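Long-range contact in peptide from Structure-specific endonuclease subunit SLX4 (PDB 6J0Y), which probably binds the scaffold protein Rtt107 through a short interacting motif, linking the Slx4 subunit of a structure-specific endonuclease to it: residues K24-N36 with D46-D58. Residues are numbered along the deposited sequence; the frame is centred on the assembly and turned at random. Where two conformers were deposited one is given.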
loop_
_atom_site.group_PDB
_atom_site.type_symbol
_atom_site.label_atom_id
_atom_site.label_comp_id
_atom_site.label_asym_id
_atom_site.label_seq_id
_atom_site.Cartn_x
_atom_site.Cartn_y
_atom_site.Cartn_z
ATOM N N LYS B 24 28.899 -15.107 8.960
ATOM C CA LYS B 24 29.211 -15.222 7.542
ATOM C C LYS B 24 28.415 -14.251 6.677
ATOM O O LYS B 24 28.754 -14.074 5.503
ATOM C CB LYS B 24 28.989 -16.667 7.084
ATOM C CG LYS B 24 30.071 -17.613 7.599
ATOM C CD LYS B 24 29.698 -19.083 7.481
ATOM C CE LYS B 24 30.834 -19.959 8.013
ATOM N NZ LYS B 24 30.475 -21.404 8.120
ATOM N N LEU B 25 27.382 -13.615 7.224
ATOM C CA LEU B 25 26.688 -12.545 6.523
ATOM C C LEU B 25 27.498 -11.254 6.603
ATOM O O LEU B 25 28.057 -10.921 7.651
ATOM C CB LEU B 25 25.296 -12.327 7.126
ATOM C CG LEU B 25 24.290 -13.481 7.009
ATOM C CD1 LEU B 25 23.036 -13.203 7.838
ATOM C CD2 LEU B 25 23.908 -13.728 5.559
ATOM N N VAL B 26 27.552 -10.525 5.493
ATOM C CA VAL B 26 28.260 -9.246 5.430
ATOM C C VAL B 26 27.280 -8.132 5.775
ATOM O O VAL B 26 26.273 -7.943 5.082
ATOM C CB VAL B 26 28.883 -9.025 4.042
ATOM C CG1 VAL B 26 29.497 -7.637 3.946
ATOM C CG2 VAL B 26 29.923 -10.091 3.755
ATOM N N LYS B 27 27.561 -7.404 6.860
ATOM C CA LYS B 27 26.749 -6.267 7.278
ATOM C C LYS B 27 27.308 -4.995 6.653
ATOM O O LYS B 27 28.450 -4.616 6.935
ATOM C CB LYS B 27 26.740 -6.130 8.800
ATOM C CG LYS B 27 26.208 -7.333 9.556
ATOM C CD LYS B 27 26.705 -7.312 11.000
ATOM C CE LYS B 27 25.998 -8.350 11.858
ATOM N NZ LYS B 27 26.675 -8.570 13.171
ATOM N N HIS B 28 26.505 -4.323 5.826
ATOM C CA HIS B 28 26.922 -3.018 5.314
ATOM C C HIS B 28 26.842 -1.958 6.401
ATOM O O HIS B 28 27.767 -1.154 6.570
ATOM C CB HIS B 28 26.065 -2.603 4.117
ATOM C CG HIS B 28 26.388 -3.357 2.865
ATOM N ND1 HIS B 28 25.639 -3.245 1.714
ATOM C CD2 HIS B 28 27.390 -4.220 2.582
ATOM C CE1 HIS B 28 26.163 -4.012 0.775
ATOM N NE2 HIS B 28 27.230 -4.612 1.274
ATOM N N ASN B 29 25.728 -1.926 7.128
ATOM C CA ASN B 29 25.524 -0.955 8.192
ATOM C C ASN B 29 24.569 -1.543 9.225
ATOM O O ASN B 29 23.854 -2.511 8.966
ATOM C CB ASN B 29 24.910 0.373 7.701
ATOM C CG ASN B 29 25.468 0.847 6.384
ATOM O OD1 ASN B 29 26.496 1.531 6.349
ATOM N ND2 ASN B 29 24.777 0.515 5.285
ATOM N N PHE B 30 24.560 -0.925 10.394
ATOM C CA PHE B 30 23.588 -1.243 11.440
ATOM C C PHE B 30 23.161 0.081 12.062
ATOM O O PHE B 30 24.003 0.948 12.292
ATOM C CB PHE B 30 24.242 -2.253 12.436
ATOM C CG PHE B 30 24.032 -1.967 13.910
ATOM C CD1 PHE B 30 23.389 -2.900 14.702
ATOM C CD2 PHE B 30 24.555 -0.835 14.528
ATOM C CE1 PHE B 30 23.224 -2.687 16.059
ATOM C CE2 PHE B 30 24.363 -0.604 15.881
ATOM C CZ PHE B 30 23.696 -1.534 16.647
ATOM N N TYR B 31 21.862 0.245 12.348
ATOM C CA TYR B 31 21.359 1.501 12.894
ATOM C C TYR B 31 20.501 1.204 14.115
ATOM O O TYR B 31 19.645 0.319 14.071
ATOM C CB TYR B 31 20.526 2.293 11.881
ATOM C CG TYR B 31 21.081 2.322 10.471
ATOM C CD1 TYR B 31 22.135 3.161 10.142
ATOM C CD2 TYR B 31 20.518 1.535 9.460
ATOM C CE1 TYR B 31 22.644 3.206 8.860
ATOM C CE2 TYR B 31 21.022 1.573 8.159
ATOM C CZ TYR B 31 22.085 2.413 7.873
ATOM O OH TYR B 31 22.607 2.471 6.595
ATOM N N ARG B 32 20.728 1.940 15.192
ATOM C CA ARG B 32 19.874 1.805 16.375
ATOM C C ARG B 32 18.505 2.415 16.098
ATOM O O ARG B 32 18.411 3.551 15.625
ATOM C CB ARG B 32 20.535 2.494 17.565
ATOM C CG ARG B 32 19.776 2.424 18.891
ATOM C CD ARG B 32 20.582 3.212 19.927
ATOM N NE ARG B 32 19.903 3.392 21.210
ATOM C CZ ARG B 32 19.924 2.493 22.184
ATOM N NH1 ARG B 32 20.553 1.338 21.999
ATOM N NH2 ARG B 32 19.311 2.746 23.333
ATOM N N VAL B 33 17.423 1.669 16.422
ATOM C CA VAL B 33 16.065 2.170 16.240
ATOM C C VAL B 33 15.685 2.985 17.472
ATOM O O VAL B 33 15.990 2.596 18.602
ATOM C CB VAL B 33 15.085 1.001 15.999
ATOM C CG1 VAL B 33 13.605 1.482 16.082
ATOM C CG2 VAL B 33 15.355 0.326 14.643
ATOM N N GLU B 34 15.030 4.127 17.258
ATOM C CA GLU B 34 14.541 4.976 18.332
ATOM C C GLU B 34 13.032 5.148 18.214
ATOM O O GLU B 34 12.455 5.014 17.132
ATOM C CB GLU B 34 15.217 6.351 18.302
ATOM C CG GLU B 34 16.744 6.262 18.241
ATOM C CD GLU B 34 17.359 5.875 19.574
ATOM O OE1 GLU B 34 16.622 5.818 20.586
ATOM O OE2 GLU B 34 18.581 5.636 19.620
ATOM N N ALA B 35 12.400 5.463 19.348
ATOM C CA ALA B 35 10.958 5.747 19.379
ATOM C C ALA B 35 10.141 4.635 18.725
ATOM O O ALA B 35 9.154 4.879 18.025
ATOM C CB ALA B 35 10.650 7.095 18.729
ATOM N N ASN B 36 10.538 3.392 18.966
ATOM C CA ASN B 36 9.766 2.269 18.461
ATOM C C ASN B 36 8.376 2.230 19.094
ATOM O O ASN B 36 8.216 2.446 20.298
ATOM C CB ASN B 36 10.498 0.965 18.756
ATOM C CG ASN B 36 9.726 -0.243 18.286
ATOM O OD1 ASN B 36 9.644 -0.496 17.091
ATOM N ND2 ASN B 36 9.155 -0.993 19.223
ATOM N N ASP B 46 9.203 -2.045 25.554
ATOM C CA ASP B 46 10.571 -1.564 25.728
ATOM C C ASP B 46 11.600 -2.375 24.940
ATOM O O ASP B 46 12.798 -2.298 25.238
ATOM C CB ASP B 46 10.938 -1.542 27.214
ATOM C CG ASP B 46 10.855 -2.910 27.864
ATOM O OD1 ASP B 46 10.507 -3.891 27.167
ATOM O OD2 ASP B 46 11.137 -3.006 29.079
ATOM N N ASP B 47 11.168 -3.156 23.951
ATOM C CA ASP B 47 12.127 -3.859 23.106
ATOM C C ASP B 47 12.999 -2.857 22.363
ATOM O O ASP B 47 12.503 -1.868 21.821
ATOM C CB ASP B 47 11.409 -4.756 22.097
ATOM C CG ASP B 47 11.005 -6.095 22.682
ATOM O OD1 ASP B 47 11.590 -6.510 23.707
ATOM O OD2 ASP B 47 10.107 -6.735 22.097
ATOM N N GLN B 48 14.301 -3.125 22.325
ATOM C CA GLN B 48 15.263 -2.262 21.644
ATOM C C GLN B 48 15.709 -2.951 20.357
ATOM O O GLN B 48 16.321 -4.024 20.403
ATOM C CB GLN B 48 16.458 -1.959 22.549
ATOM C CG GLN B 48 17.548 -1.109 21.888
ATOM C CD GLN B 48 17.036 0.246 21.413
ATOM O OE1 GLN B 48 16.648 1.093 22.226
ATOM N NE2 GLN B 48 17.039 0.459 20.093
ATOM N N PHE B 49 15.390 -2.343 19.218
ATOM C CA PHE B 49 15.680 -2.913 17.918
ATOM C C PHE B 49 16.806 -2.164 17.217
ATOM O O PHE B 49 17.187 -1.043 17.568
ATOM C CB PHE B 49 14.440 -2.894 17.024
ATOM C CG PHE B 49 13.357 -3.834 17.474
ATOM C CD1 PHE B 49 13.424 -5.180 17.156
ATOM C CD2 PHE B 49 12.288 -3.376 18.211
ATOM C CE1 PHE B 49 12.422 -6.062 17.568
ATOM C CE2 PHE B 49 11.292 -4.246 18.635
ATOM C CZ PHE B 49 11.363 -5.586 18.316
ATOM N N CYS B 50 17.316 -2.821 16.190
ATOM C CA CYS B 50 18.201 -2.188 15.229
ATOM C C CYS B 50 17.771 -2.623 13.839
ATOM O O CYS B 50 17.050 -3.607 13.671
ATOM C CB CYS B 50 19.652 -2.575 15.457
ATOM S SG CYS B 50 19.852 -4.307 15.170
ATOM N N ILE B 51 18.204 -1.854 12.847
ATOM C CA ILE B 51 18.053 -2.212 11.444
ATOM C C ILE B 51 19.447 -2.537 10.930
ATOM O O ILE B 51 20.376 -1.743 11.110
ATOM C CB ILE B 51 17.424 -1.082 10.609
ATOM C CG1 ILE B 51 15.984 -0.804 11.048
ATOM C CG2 ILE B 51 17.481 -1.439 9.102
ATOM C CD1 ILE B 51 15.015 -1.972 10.804
ATOM N N ALA B 52 19.601 -3.708 10.325
ATOM C CA ALA B 52 20.841 -4.080 9.660
ATOM C C ALA B 52 20.623 -4.122 8.153
ATOM O O ALA B 52 19.620 -4.667 7.677
ATOM C CB ALA B 52 21.341 -5.437 10.158
ATOM N N ASP B 53 21.558 -3.535 7.404
ATOM C CA ASP B 53 21.621 -3.717 5.956
ATOM C C ASP B 53 22.522 -4.912 5.696
ATOM O O ASP B 53 23.729 -4.843 5.943
ATOM C CB ASP B 53 22.182 -2.479 5.256
ATOM C CG ASP B 53 21.286 -1.281 5.378
ATOM O OD1 ASP B 53 20.037 -1.446 5.336
ATOM O OD2 ASP B 53 21.837 -0.165 5.511
ATOM N N ILE B 54 21.945 -6.000 5.195
ATOM C CA ILE B 54 22.657 -7.255 5.017
ATOM C C ILE B 54 22.891 -7.439 3.523
ATOM O O ILE B 54 21.939 -7.428 2.733
ATOM C CB ILE B 54 21.867 -8.433 5.612
ATOM C CG1 ILE B 54 21.602 -8.210 7.111
ATOM C CG2 ILE B 54 22.589 -9.755 5.340
ATOM C CD1 ILE B 54 22.842 -8.279 7.980
ATOM N N GLN B 55 24.154 -7.593 3.124
ATOM C CA GLN B 55 24.453 -7.829 1.716
ATOM C C GLN B 55 23.866 -9.155 1.229
ATOM O O GLN B 55 23.949 -10.180 1.915
ATOM C CB GLN B 55 25.971 -7.822 1.506
ATOM C CG GLN B 55 26.419 -7.976 0.081
ATOM C CD GLN B 55 27.920 -7.803 -0.029
ATOM O OE1 GLN B 55 28.427 -6.687 0.031
ATOM N NE2 GLN B 55 28.637 -8.909 -0.144
ATOM N N LEU B 56 23.299 -9.141 0.017
ATOM C CA LEU B 56 22.860 -10.381 -0.617
ATOM C C LEU B 56 24.031 -11.347 -0.765
ATOM O O LEU B 56 25.134 -10.953 -1.151
ATOM C CB LEU B 56 22.254 -10.105 -1.996
ATOM C CG LEU B 56 20.945 -9.325 -2.133
ATOM C CD1 LEU B 56 20.558 -9.219 -3.614
ATOM C CD2 LEU B 56 19.826 -9.996 -1.344
ATOM N N VAL B 57 23.794 -12.623 -0.451
ATOM C CA VAL B 57 24.870 -13.604 -0.535
ATOM C C VAL B 57 25.221 -13.839 -1.998
ATOM O O VAL B 57 24.351 -13.803 -2.879
ATOM C CB VAL B 57 24.487 -14.915 0.175
ATOM C CG1 VAL B 57 24.041 -14.638 1.609
ATOM C CG2 VAL B 57 23.408 -15.643 -0.587
ATOM N N ASP B 58 26.506 -14.048 -2.268
ATOM C CA ASP B 58 26.999 -14.142 -3.642
ATOM C C ASP B 58 26.574 -15.449 -4.304
ATOM O O ASP B 58 26.938 -16.534 -3.851
ATOM C CB ASP B 58 28.526 -14.009 -3.674
ATOM C CG ASP B 58 29.012 -12.680 -3.109
ATOM O OD1 ASP B 58 28.389 -11.636 -3.402
ATOM O OD2 ASP B 58 30.019 -12.679 -2.368
HETATM O O HOH W 1 26.031 -11.346 3.099
HETATM O O HOH W 2 21.239 2.138 4.476
HETATM O O HOH W 3 15.484 3.476 21.722
HETATM O O HOH W 4 10.264 -0.116 22.188
#
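Q48 and R32 both start with CG anti to the backbone N, but Q48 (chi1 177°) then bends at chi2 (59°), which turns its amide toward V33 and R32. R32 stays extended from CG to NE and lays its guanidinium across that amide. The two planes are 18° apart and stacked, with Q48 OE1 over one face of the R32 guanidinium, 3.3 Å from R32 NH2. Q48 NE2 donates to V33 O at 2.8 Å, in the carbonyl plane and on a lone pair. NE2 also reaches F49 O, which accepts V33 N as well. Both oxygens lie near the amide plane, which fixes its rotation and leaves a face to R32. With an alanine here, V33 O would probably lose its side-chain donor and the R32 guanidinium the flat group under it. R32 forms a salt bridge with E34, its NE-to-OE2 hydrogen bond weak; the E34 carboxylate also pairs with a basic side chain of the partner protein.

Further along, D53 OD2 takes N29 ND2 at 3.0 Å on its anti lone pair. The amide and carboxylate stand perpendicular. Y31 brings its ring edge to this oxygen, and one water touches both Y31 OH and D53 OD2. At the far end H28 NE2 donates to Q55 OE1 at 2.7 Å, near the ring plane, while Q55 CA lies over one ring face. F30 CE1 is 3.6 Å from C50 CB. V33 CG2 packs on I51 CG1 at 3.8 Å.

Y31 and I51 exchange two backbone bonds as an antiparallel hydrogen-bonded pair. Strand 49-55 also pairs with strand 8-14 on its other edge. Beyond strand 27-32, E34 makes backbone bonds to the other protein, so the contact borders the interface. Within this chain it joins the central and an outer strand of a three-stranded antiparallel sheet of order 1-3-2.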